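Local atomic coordinates of L-ornithine 5-monooxygenase (Pseudomonas aeruginosa, PDB entry 3S5W), a protein that catalyses the FAD- and NADPH-dependent hydroxylation of the side-chain nitrogen of L-ornithine, the first step toward the hydroxamate groups of the siderophore pyoverdin. Residues P40-L45 with Y413-S418; A46-E51 with E438-L443; A242-N247 with I313-G318. All blocks are in the same frame, centred on the assembly; numbering follows the deposited sequence.

Contact 1 (P40-L45 with Y413-S418); sequences PSNIAL and YAQGFS. With FAD (flavin-adenine dinucleotide), chain C.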
loop_
_atom_site.group_PDB
_atom_site.type_symbol
_atom_site.label_atom_id
_atom_site.label_comp_id
_atom_site.label_asym_id
_atom_site.label_seq_id
_atom_site.Cartn_x
_atom_site.Cartn_y
_atom_site.Cartn_z
ATOM N N PRO A 40 -1.882 8.033 -3.270
ATOM C CA PRO A 40 -2.768 7.929 -4.421
ATOM C C PRO A 40 -4.257 8.055 -4.112
ATOM O O PRO A 40 -4.963 8.712 -4.863
ATOM C CB PRO A 40 -2.433 6.539 -5.009
ATOM C CG PRO A 40 -0.957 6.346 -4.658
ATOM C CD PRO A 40 -0.726 7.116 -3.354
ATOM N N SER A 41 -4.739 7.459 -3.016
ATOM C CA SER A 41 -6.176 7.541 -2.725
ATOM C C SER A 41 -6.633 9.002 -2.584
ATOM O O SER A 41 -7.636 9.412 -3.155
ATOM C CB SER A 41 -6.533 6.758 -1.459
ATOM O OG SER A 41 -6.519 5.378 -1.733
ATOM N N ASN A 42 -5.906 9.769 -1.786
ATOM C CA ASN A 42 -6.329 11.134 -1.536
ATOM C C ASN A 42 -5.912 12.109 -2.619
ATOM O O ASN A 42 -6.585 13.107 -2.820
ATOM C CB ASN A 42 -5.930 11.590 -0.136
ATOM C CG ASN A 42 -6.868 11.032 0.944
ATOM O OD1 ASN A 42 -7.944 10.491 0.650
ATOM N ND2 ASN A 42 -6.477 11.197 2.191
ATOM N N ILE A 43 -4.837 11.807 -3.344
ATOM C CA ILE A 43 -4.495 12.613 -4.527
ATOM C C ILE A 43 -5.633 12.454 -5.554
ATOM O O ILE A 43 -6.112 13.438 -6.111
ATOM C CB ILE A 43 -3.128 12.205 -5.156
ATOM C CG1 ILE A 43 -1.978 12.377 -4.160
ATOM C CG2 ILE A 43 -2.857 13.051 -6.364
ATOM C CD1 ILE A 43 -0.643 11.691 -4.530
ATOM N N ALA A 44 -6.055 11.210 -5.817
ATOM C CA ALA A 44 -7.165 10.988 -6.750
ATOM C C ALA A 44 -8.435 11.731 -6.300
ATOM O O ALA A 44 -9.206 12.274 -7.126
ATOM C CB ALA A 44 -7.469 9.471 -6.884
ATOM N N LEU A 45 -8.681 11.697 -4.999
ATOM C CA LEU A 45 -9.797 12.448 -4.429
ATOM C C LEU A 45 -9.680 13.992 -4.631
ATOM O O LEU A 45 -10.671 14.628 -5.005
ATOM C CB LEU A 45 -9.969 12.102 -2.952
ATOM C CG LEU A 45 -11.104 12.837 -2.208
ATOM C CD1 LEU A 45 -12.453 12.516 -2.866
ATOM C CD2 LEU A 45 -11.080 12.329 -0.779
ATOM N N TYR A 413 -15.088 9.257 5.977
ATOM C CA TYR A 413 -14.864 8.273 4.905
ATOM C C TYR A 413 -13.515 7.592 5.143
ATOM O O TYR A 413 -12.622 8.167 5.770
ATOM C CB TYR A 413 -14.868 8.981 3.549
ATOM C CG TYR A 413 -16.159 9.684 3.211
ATOM C CD1 TYR A 413 -16.414 10.988 3.655
ATOM C CD2 TYR A 413 -17.124 9.064 2.421
ATOM C CE1 TYR A 413 -17.612 11.645 3.329
ATOM C CE2 TYR A 413 -18.312 9.723 2.082
ATOM C CZ TYR A 413 -18.545 11.020 2.551
ATOM O OH TYR A 413 -19.728 11.670 2.230
ATOM N N ALA A 414 -13.364 6.360 4.648
ATOM C CA ALA A 414 -12.090 5.662 4.730
ATOM C C ALA A 414 -11.789 5.004 3.385
ATOM O O ALA A 414 -12.687 4.491 2.765
ATOM C CB ALA A 414 -12.120 4.630 5.838
ATOM N N GLN A 415 -10.519 5.021 2.967
ATOM C CA GLN A 415 -10.129 4.445 1.682
ATOM C C GLN A 415 -9.085 3.382 1.939
ATOM O O GLN A 415 -8.086 3.653 2.615
ATOM C CB GLN A 415 -9.549 5.531 0.765
ATOM C CG GLN A 415 -10.556 6.591 0.375
ATOM C CD GLN A 415 -10.141 7.320 -0.883
ATOM O OE1 GLN A 415 -10.125 6.730 -1.965
ATOM N NE2 GLN A 415 -9.786 8.605 -0.752
ATOM N N GLY A 416 -9.327 2.180 1.390
ATOM C CA GLY A 416 -8.364 1.079 1.436
ATOM C C GLY A 416 -8.574 0.124 2.598
ATOM O O GLY A 416 -7.731 -0.763 2.834
ATOM N N PHE A 417 -9.706 0.290 3.292
ATOM C CA PHE A 417 -10.024 -0.515 4.485
ATOM C C PHE A 417 -11.262 -1.372 4.312
ATOM O O PHE A 417 -11.864 -1.845 5.293
ATOM C CB PHE A 417 -10.137 0.423 5.711
ATOM C CG PHE A 417 -8.807 0.943 6.117
ATOM C CD1 PHE A 417 -8.016 0.211 7.009
ATOM C CD2 PHE A 417 -8.273 2.093 5.508
ATOM C CE1 PHE A 417 -6.726 0.636 7.341
ATOM C CE2 PHE A 417 -6.981 2.535 5.839
ATOM C CZ PHE A 417 -6.203 1.805 6.755
ATOM N N SER A 418 -11.681 -1.537 3.061
ATOM C CA SER A 418 -12.957 -2.165 2.821
ATOM C C SER A 418 -12.886 -3.237 1.733
ATOM O O SER A 418 -13.845 -3.459 1.029
ATOM C CB SER A 418 -14.013 -1.093 2.513
ATOM O OG SER A 418 -13.547 -0.226 1.493
HETATM P PA FAD C . -0.609 4.912 0.567
HETATM O O1A FAD C . -0.029 3.885 1.465
HETATM O O2A FAD C . 0.034 5.006 -0.827
HETATM O O5B FAD C . -0.494 6.377 1.261
HETATM C C5B FAD C . -0.819 6.522 2.623
HETATM C C4B FAD C . -0.203 7.852 3.023
HETATM O O4B FAD C . -0.605 8.120 4.339
HETATM C C3B FAD C . 1.319 7.760 3.043
HETATM O O3B FAD C . 1.870 8.730 2.175
HETATM C C2B FAD C . 1.701 8.011 4.508
HETATM O O2B FAD C . 2.821 8.880 4.634
HETATM C C1B FAD C . 0.483 8.711 5.032
HETATM N N9A FAD C . 0.182 8.491 6.443
HETATM C C8A FAD C . 0.061 7.281 7.120
HETATM N N7A FAD C . -0.311 7.565 8.403
HETATM C C5A FAD C . -0.445 8.914 8.518
HETATM C C6A FAD C . -0.800 9.733 9.590
HETATM N N6A FAD C . -1.324 9.204 10.708
HETATM N N1A FAD C . -0.835 11.110 9.384
HETATM C C2A FAD C . -0.549 11.684 8.162
HETATM N N3A FAD C . -0.196 10.870 7.091
HETATM C C4A FAD C . -0.147 9.508 7.282
HETATM N N1 FAD C . -0.953 -1.098 -6.189
HETATM C C2 FAD C . -1.139 -1.214 -7.560
HETATM O O2 FAD C . -2.251 -1.076 -8.044
HETATM N N3 FAD C . -0.076 -1.488 -8.395
HETATM C C4 FAD C . 1.196 -1.639 -7.902
HETATM O O4 FAD C . 2.131 -1.839 -8.697
HETATM C C4X FAD C . 1.393 -1.539 -6.512
HETATM N N5 FAD C . 2.664 -1.706 -5.979
HETATM C C5X FAD C . 2.853 -1.619 -4.610
HETATM C C6 FAD C . 4.143 -1.792 -4.085
HETATM C C7 FAD C . 4.366 -1.712 -2.717
HETATM C C7M FAD C . 5.777 -1.918 -2.225
HETATM C C8 FAD C . 3.290 -1.486 -1.866
HETATM C C8M FAD C . 3.457 -1.384 -0.377
HETATM C C9 FAD C . 2.007 -1.312 -2.375
HETATM C C9A FAD C . 1.772 -1.358 -3.755
HETATM N N10 FAD C . 0.488 -1.189 -4.287
HETATM C C10 FAD C . 0.305 -1.299 -5.661
HETATM C "C1'" FAD C . -0.715 -0.968 -3.422
HETATM C "C2'" FAD C . -0.795 0.436 -2.787
HETATM O "O2'" FAD C . -1.555 0.225 -1.592
HETATM C "C3'" FAD C . -1.533 1.383 -3.723
HETATM O "O3'" FAD C . -0.887 1.479 -5.008
HETATM C "C4'" FAD C . -1.604 2.819 -3.145
HETATM O "O4'" FAD C . -0.307 3.215 -2.712
HETATM C "C5'" FAD C . -2.673 3.019 -2.039
HETATM O "O5'" FAD C . -2.856 4.414 -1.886
HETATM P P FAD C . -3.300 5.099 -0.489
HETATM O O1P FAD C . -3.209 6.586 -0.733
HETATM O O2P FAD C . -4.640 4.520 -0.125
HETATM O O3P FAD C . -2.178 4.616 0.536
HETATM O O HOH W 1 -10.267 8.399 -4.101
#
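The backbone carbonyl oxygen of Ser-41 is gripped by three donors: the amide N of Leu-45 one helical turn on, at 3.1 Å from Ser-41 O, a water at 3.0 Å from the same atom, and the side-chain amide of Gln-415. The last bond is weak, with Gln-415 NE2 3.3 Å from Ser-41 O and an N-H...O angle of 143°. The same water also donates to Gln-415 OE1 at 2.7 Å, so both ends of the Gln-415 amide are tied, directly or through water, to one carbonyl. Arg-435 holds OE1 as well, which fixes the rotation of the amide. Gln-415 can span the gap because its CG lies anti to the carbonyl carbon (chi1 -65°) and the chain runs extended beyond it, laying CD against Ser-41 CB at 3.7 Å. Asn-42 OD1 comes 3.0 Å from Gln-415 NE2, the two amide planes being 47° apart; Asn-42 itself is anchored by its ND2 to the carbonyl of Gly-37 and by OD1 to Ser-187. Ser-41 also binds the cofactor: the Ser-41 backbone N donates to FAD O1P, and Ser-41 OG to FAD O2P, 2.6 Å apart. Arg-435 also bonds Ser-41 OG, placing a positive charge near the pyrophosphate, where it would probably offset some of the negative charge. Strand 411-414 leads into the residue that braces this turn, and the Ser-41 hydroxyl is this protein's addition to an arrangement characteristic of FAD-binding Rossmann-type domains: a strand-turn-helix whose helix N-terminus, with its backbone amide, meets the pyrophosphate.

Contact 2 (A46-E51 with E438-L443); sequences AIALQE and EISGSL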
loop_
_atom_site.group_PDB
_atom_site.type_symbol
_atom_site.label_atom_id
_atom_site.label_comp_id
_atom_site.label_asym_id
_atom_site.label_seq_id
_atom_site.Cartn_x
_atom_site.Cartn_y
_atom_site.Cartn_z
ATOM N N ALA A 46 -8.498 14.566 -4.419
ATOM C CA ALA A 46 -8.254 15.999 -4.644
ATOM C C ALA A 46 -8.574 16.389 -6.099
ATOM O O ALA A 46 -9.170 17.465 -6.379
ATOM C CB ALA A 46 -6.774 16.349 -4.322
ATOM N N ILE A 47 -8.176 15.521 -7.030
ATOM C CA ILE A 47 -8.507 15.731 -8.447
ATOM C C ILE A 47 -10.015 15.723 -8.680
ATOM O O ILE A 47 -10.557 16.611 -9.368
ATOM C CB ILE A 47 -7.852 14.661 -9.366
ATOM C CG1 ILE A 47 -6.337 14.730 -9.266
ATOM C CG2 ILE A 47 -8.334 14.813 -10.815
ATOM C CD1 ILE A 47 -5.626 13.478 -9.837
ATOM N N ALA A 48 -10.697 14.724 -8.130
ATOM C CA ALA A 48 -12.133 14.598 -8.362
ATOM C C ALA A 48 -12.900 15.788 -7.732
ATOM O O ALA A 48 -13.887 16.288 -8.315
ATOM C CB ALA A 48 -12.634 13.303 -7.818
ATOM N N LEU A 49 -12.420 16.242 -6.575
ATOM C CA LEU A 49 -12.969 17.453 -5.913
ATOM C C LEU A 49 -12.795 18.683 -6.774
ATOM O O LEU A 49 -13.749 19.453 -6.942
ATOM C CB LEU A 49 -12.350 17.690 -4.526
ATOM C CG LEU A 49 -12.698 16.680 -3.437
ATOM C CD1 LEU A 49 -11.793 16.851 -2.214
ATOM C CD2 LEU A 49 -14.166 16.716 -3.076
ATOM N N GLN A 50 -11.596 18.850 -7.339
ATOM C CA GLN A 50 -11.299 19.955 -8.266
ATOM C C GLN A 50 -12.189 19.961 -9.528
ATOM O O GLN A 50 -12.591 21.047 -9.997
ATOM C CB GLN A 50 -9.804 20.009 -8.630
ATOM C CG GLN A 50 -9.471 21.023 -9.724
ATOM C CD GLN A 50 -7.991 21.115 -10.025
ATOM O OE1 GLN A 50 -7.305 22.020 -9.544
ATOM N NE2 GLN A 50 -7.484 20.177 -10.815
ATOM N N GLU A 51 -12.502 18.768 -10.070
ATOM C CA GLU A 51 -13.434 18.654 -11.218
ATOM C C GLU A 51 -14.851 19.099 -10.903
ATOM O O GLU A 51 -15.534 19.631 -11.772
ATOM C CB GLU A 51 -13.500 17.217 -11.785
ATOM C CG GLU A 51 -12.143 16.706 -12.294
ATOM C CD GLU A 51 -12.187 15.302 -12.966
ATOM O OE1 GLU A 51 -13.238 14.612 -12.909
ATOM O OE2 GLU A 51 -11.145 14.907 -13.556
ATOM N N GLU A 438 -16.917 8.791 -6.501
ATOM C CA GLU A 438 -17.968 8.357 -5.583
ATOM C C GLU A 438 -17.897 9.058 -4.205
ATOM O O GLU A 438 -18.923 9.540 -3.691
ATOM C CB GLU A 438 -17.958 6.848 -5.425
ATOM C CG GLU A 438 -18.397 6.109 -6.722
ATOM C CD GLU A 438 -18.225 4.592 -6.633
ATOM O OE1 GLU A 438 -17.567 4.112 -5.684
ATOM O OE2 GLU A 438 -18.737 3.876 -7.522
ATOM N N ILE A 439 -16.702 9.123 -3.627
ATOM C CA ILE A 439 -16.521 9.817 -2.344
ATOM C C ILE A 439 -16.757 11.330 -2.497
ATOM O O ILE A 439 -17.434 11.932 -1.657
ATOM C CB ILE A 439 -15.147 9.531 -1.734
ATOM C CG1 ILE A 439 -15.016 8.041 -1.403
ATOM C CG2 ILE A 439 -14.928 10.397 -0.480
ATOM C CD1 ILE A 439 -13.639 7.629 -0.978
ATOM N N SER A 440 -16.219 11.938 -3.560
ATOM C CA SER A 440 -16.399 13.372 -3.760
ATOM C C SER A 440 -17.897 13.733 -3.960
ATOM O O SER A 440 -18.362 14.733 -3.398
ATOM C CB SER A 440 -15.498 13.947 -4.856
ATOM O OG SER A 440 -15.855 13.443 -6.119
ATOM N N GLY A 441 -18.625 12.901 -4.705
ATOM C CA GLY A 441 -20.085 13.040 -4.876
ATOM C C GLY A 441 -20.843 12.957 -3.559
ATOM O O GLY A 441 -21.706 13.804 -3.257
ATOM N N SER A 442 -20.548 11.928 -2.783
ATOM C CA SER A 442 -21.177 11.745 -1.488
ATOM C C SER A 442 -20.886 12.950 -0.563
ATOM O O SER A 442 -21.781 13.432 0.136
ATOM C CB SER A 442 -20.674 10.462 -0.855
ATOM O OG SER A 442 -21.153 10.309 0.471
ATOM N N LEU A 443 -19.634 13.407 -0.551
ATOM C CA LEU A 443 -19.214 14.517 0.304
ATOM C C LEU A 443 -19.986 15.787 -0.009
ATOM O O LEU A 443 -20.493 16.434 0.922
ATOM C CB LEU A 443 -17.709 14.766 0.200
ATOM C CG LEU A 443 -17.126 15.937 0.999
ATOM C CD1 LEU A 443 -17.353 15.742 2.500
ATOM C CD2 LEU A 443 -15.649 16.108 0.718
HETATM O O HOH W 2 -15.625 13.913 -9.319
#
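The FAD-binding domain packs its cofactor-contacting helix 40-56 against the C-terminal helix 432-447, and here Ser-440 sits beside Ala-48 and Leu-49. Within these segments the closest CA pair is Leu-49 and Ser-440, 5.7 Å apart, and the axes of the two short segments approach to 9.0 Å and cross at -51°. Small residues permit this: Leu-49 meets the serine at its CB, with Leu-49 CD2 3.6 Å from Ser-440 CB, while Ala-48 meets the hydroxyl, its CB 3.6 Å from Ser-440 OG. The CB bond of Leu-49 does not aim at the partner helix; its branch gets there because CG lies anti to the carbonyl carbon (chi1 -68°) and the outer torsion carries CD2 across. Farther along, Leu-49 CD2 meets Leu-443 CD2 at 4.1 Å, an apolar contact that continues onto Leu-33 of the central strand 30-36, so both helices lie over the Rossmann-type sheet and share its hydrophobic surface. The polar partners gather round the serine hydroxyl. With chi1 at 67° it turns back to its own helix, bonding Ala-436 O, and it also receives a bond from Arg-52, which lies on helix 40-56 just beyond the segment. Between the two segments themselves no direct hydrogen bond forms; a water bridges them, donating to Ala-48 O at 3.1 Å and to Ser-440 OG at 3.2 Å.

Contact 3 (A242-N247 with I313-G318); sequences AFIDLN and IERIYG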
loop_
_atom_site.group_PDB
_atom_site.type_symbol
_atom_site.label_atom_id
_atom_site.label_comp_id
_atom_site.label_asym_id
_atom_site.label_seq_id
_atom_site.Cartn_x
_atom_site.Cartn_y
_atom_site.Cartn_z
ATOM N N ALA A 242 13.040 -8.203 -3.389
ATOM C CA ALA A 242 14.182 -8.171 -2.463
ATOM C C ALA A 242 15.256 -9.170 -2.865
ATOM O O ALA A 242 16.462 -8.839 -2.936
ATOM C CB ALA A 242 13.708 -8.456 -1.022
ATOM N N PHE A 243 14.848 -10.408 -3.149
ATOM C CA PHE A 243 15.823 -11.384 -3.582
ATOM C C PHE A 243 16.599 -10.970 -4.830
ATOM O O PHE A 243 17.805 -11.146 -4.897
ATOM C CB PHE A 243 15.167 -12.740 -3.864
ATOM C CG PHE A 243 16.143 -13.785 -4.313
ATOM C CD1 PHE A 243 16.952 -14.448 -3.375
ATOM C CD2 PHE A 243 16.253 -14.125 -5.672
ATOM C CE1 PHE A 243 17.879 -15.424 -3.794
ATOM C CE2 PHE A 243 17.164 -15.093 -6.112
ATOM C CZ PHE A 243 17.983 -15.757 -5.148
ATOM N N ILE A 244 15.898 -10.485 -5.841
ATOM C CA ILE A 244 16.553 -10.178 -7.112
ATOM C C ILE A 244 17.490 -8.959 -6.912
ATOM O O ILE A 244 18.624 -8.909 -7.466
ATOM C CB ILE A 244 15.469 -9.943 -8.209
ATOM C CG1 ILE A 244 14.985 -11.295 -8.751
ATOM C CG2 ILE A 244 15.966 -9.014 -9.330
ATOM C CD1 ILE A 244 16.111 -12.212 -9.399
ATOM N N ASP A 245 17.037 -7.985 -6.124
ATOM C CA ASP A 245 17.933 -6.876 -5.817
ATOM C C ASP A 245 19.234 -7.313 -5.111
ATOM O O ASP A 245 20.326 -6.880 -5.488
ATOM C CB ASP A 245 17.252 -5.800 -4.992
ATOM C CG ASP A 245 18.003 -4.486 -5.065
ATOM O OD1 ASP A 245 18.138 -3.956 -6.186
ATOM O OD2 ASP A 245 18.434 -3.993 -4.018
ATOM N N LEU A 246 19.127 -8.160 -4.078
ATOM C CA LEU A 246 20.332 -8.701 -3.441
ATOM C C LEU A 246 21.197 -9.429 -4.461
ATOM O O LEU A 246 22.434 -9.201 -4.523
ATOM C CB LEU A 246 20.014 -9.606 -2.236
ATOM C CG LEU A 246 19.331 -8.837 -1.085
ATOM C CD1 LEU A 246 18.866 -9.811 -0.011
ATOM C CD2 LEU A 246 20.291 -7.815 -0.489
ATOM N N ASN A 247 20.574 -10.298 -5.257
ATOM C CA ASN A 247 21.338 -11.076 -6.235
ATOM C C ASN A 247 22.112 -10.175 -7.208
ATOM O O ASN A 247 23.316 -10.418 -7.497
ATOM C CB ASN A 247 20.402 -11.959 -7.063
ATOM C CG ASN A 247 21.152 -12.796 -8.106
ATOM O OD1 ASN A 247 21.872 -13.723 -7.754
ATOM N ND2 ASN A 247 20.988 -12.459 -9.390
ATOM N N ILE A 313 9.286 -14.752 -11.474
ATOM C CA ILE A 313 9.479 -16.181 -11.090
ATOM C C ILE A 313 10.529 -16.856 -12.003
ATOM O O ILE A 313 11.449 -17.544 -11.539
ATOM C CB ILE A 313 8.163 -16.977 -11.139
ATOM C CG1 ILE A 313 7.142 -16.362 -10.159
ATOM C CG2 ILE A 313 8.438 -18.446 -10.868
ATOM C CD1 ILE A 313 5.803 -17.134 -10.023
ATOM N N GLU A 314 10.392 -16.640 -13.305
ATOM C CA GLU A 314 11.330 -17.266 -14.276
ATOM C C GLU A 314 12.767 -16.795 -14.008
ATOM O O GLU A 314 13.725 -17.581 -14.051
ATOM C CB GLU A 314 10.901 -16.915 -15.717
ATOM C CG GLU A 314 9.744 -17.797 -16.225
ATOM C CD GLU A 314 9.054 -17.239 -17.503
ATOM O OE1 GLU A 314 7.909 -17.666 -17.782
ATOM O OE2 GLU A 314 9.644 -16.374 -18.213
ATOM N N ARG A 315 12.897 -15.502 -13.711
ATOM C CA ARG A 315 14.222 -14.931 -13.400
ATOM C C ARG A 315 14.825 -15.584 -12.162
ATOM O O ARG A 315 15.993 -15.968 -12.161
ATOM C CB ARG A 315 14.182 -13.428 -13.157
ATOM C CG ARG A 315 14.228 -12.607 -14.421
ATOM C CD ARG A 315 14.262 -11.103 -14.088
ATOM N NE ARG A 315 15.513 -10.620 -13.492
ATOM C CZ ARG A 315 15.745 -9.331 -13.206
ATOM N NH1 ARG A 315 14.813 -8.425 -13.457
ATOM N NH2 ARG A 315 16.902 -8.937 -12.682
ATOM N N ILE A 316 14.026 -15.732 -11.111
ATOM C CA ILE A 316 14.534 -16.350 -9.891
ATOM C C ILE A 316 14.881 -17.838 -10.107
ATOM O O ILE A 316 15.939 -18.335 -9.668
ATOM C CB ILE A 316 13.550 -16.101 -8.705
ATOM C CG1 ILE A 316 13.589 -14.599 -8.359
ATOM C CG2 ILE A 316 13.943 -16.863 -7.453
ATOM C CD1 ILE A 316 12.431 -14.148 -7.495
ATOM N N TYR A 317 13.994 -18.549 -10.790
ATOM C CA TYR A 317 14.258 -19.959 -11.063
ATOM C C TYR A 317 15.598 -20.086 -11.831
ATOM O O TYR A 317 16.406 -20.973 -11.547
ATOM C CB TYR A 317 13.139 -20.533 -11.894
ATOM C CG TYR A 317 13.193 -22.043 -11.934
ATOM C CD1 TYR A 317 12.653 -22.786 -10.891
ATOM C CD2 TYR A 317 13.793 -22.729 -13.009
ATOM C CE1 TYR A 317 12.687 -24.183 -10.905
ATOM C CE2 TYR A 317 13.821 -24.136 -13.032
ATOM C CZ TYR A 317 13.264 -24.838 -11.978
ATOM O OH TYR A 317 13.246 -26.225 -11.945
ATOM N N GLY A 318 15.832 -19.145 -12.744
ATOM C CA GLY A 318 17.074 -19.111 -13.538
ATOM C C GLY A 318 18.298 -18.937 -12.648
ATOM O O GLY A 318 19.351 -19.543 -12.892
#
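Ile-316 is the tight centre of this contact, wedged against Phe-243 and Ile-244 from the neighbouring helix. Its CG1 lies 3.6 Å from both CG1 and CD1 of Ile-244, so one methylene of Ile-316 is faced by two successive carbons of a folded side chain; the second torsion of Ile-244 (chi2 -59°) bends CD1 back to make this possible. Phe-243 meets it obliquely, its CD2 3.8 Å from Ile-316 CG1 and its CE2 3.9 Å from Ile-316 CG2, and the ring then continues into an aromatic group with His-331 and Phe-320. Helix 237-249 follows strand 228-233 in the NADP-binding Rossmann-type domain, and helix 310-326 crosses it at 46° where these segments meet, with segment axes 10.7 Å apart, a spacing bridged by side-chain contacts, with no hydrogen bond between the segments. The more open side is that of the partly exposed Arg-315. Its chain is bent at chi3 (70°); the Arg-315 and Ile-244 side chains cross at about a right angle, and Ile-244 CG2 lies over one face of the guanidinium, 3.5 Å from Arg-315 NH2. The charge is met beyond the segments by a salt bridge from NH2 to Asp-248.

Contacts 1 and 2 occupy successive turns of helix 40-56; their centres lie 11 Å apart, and their segments alternate along the chain. They touch directly, with Tyr-413 OH 2.6 Å from Ser-442 OG, a probable hydrogen bond. Only contact 1 reaches the FAD pyrophosphate; in contact 2 the Leu-49 side chain is already about 13 Å from the cofactor. Contact 3, nested within the loops closed by both, lies 33 Å from contact 1 and, on the opposite side of the chain's centre, 41 Å from contact 2 (centre to centre). Bound NADP is about 11 Å from the Ile-316 side chain and about 12 Å from that of Ser-41; the Ile-316 side chain is about 8 Å from that of NADP-binding Gln-237.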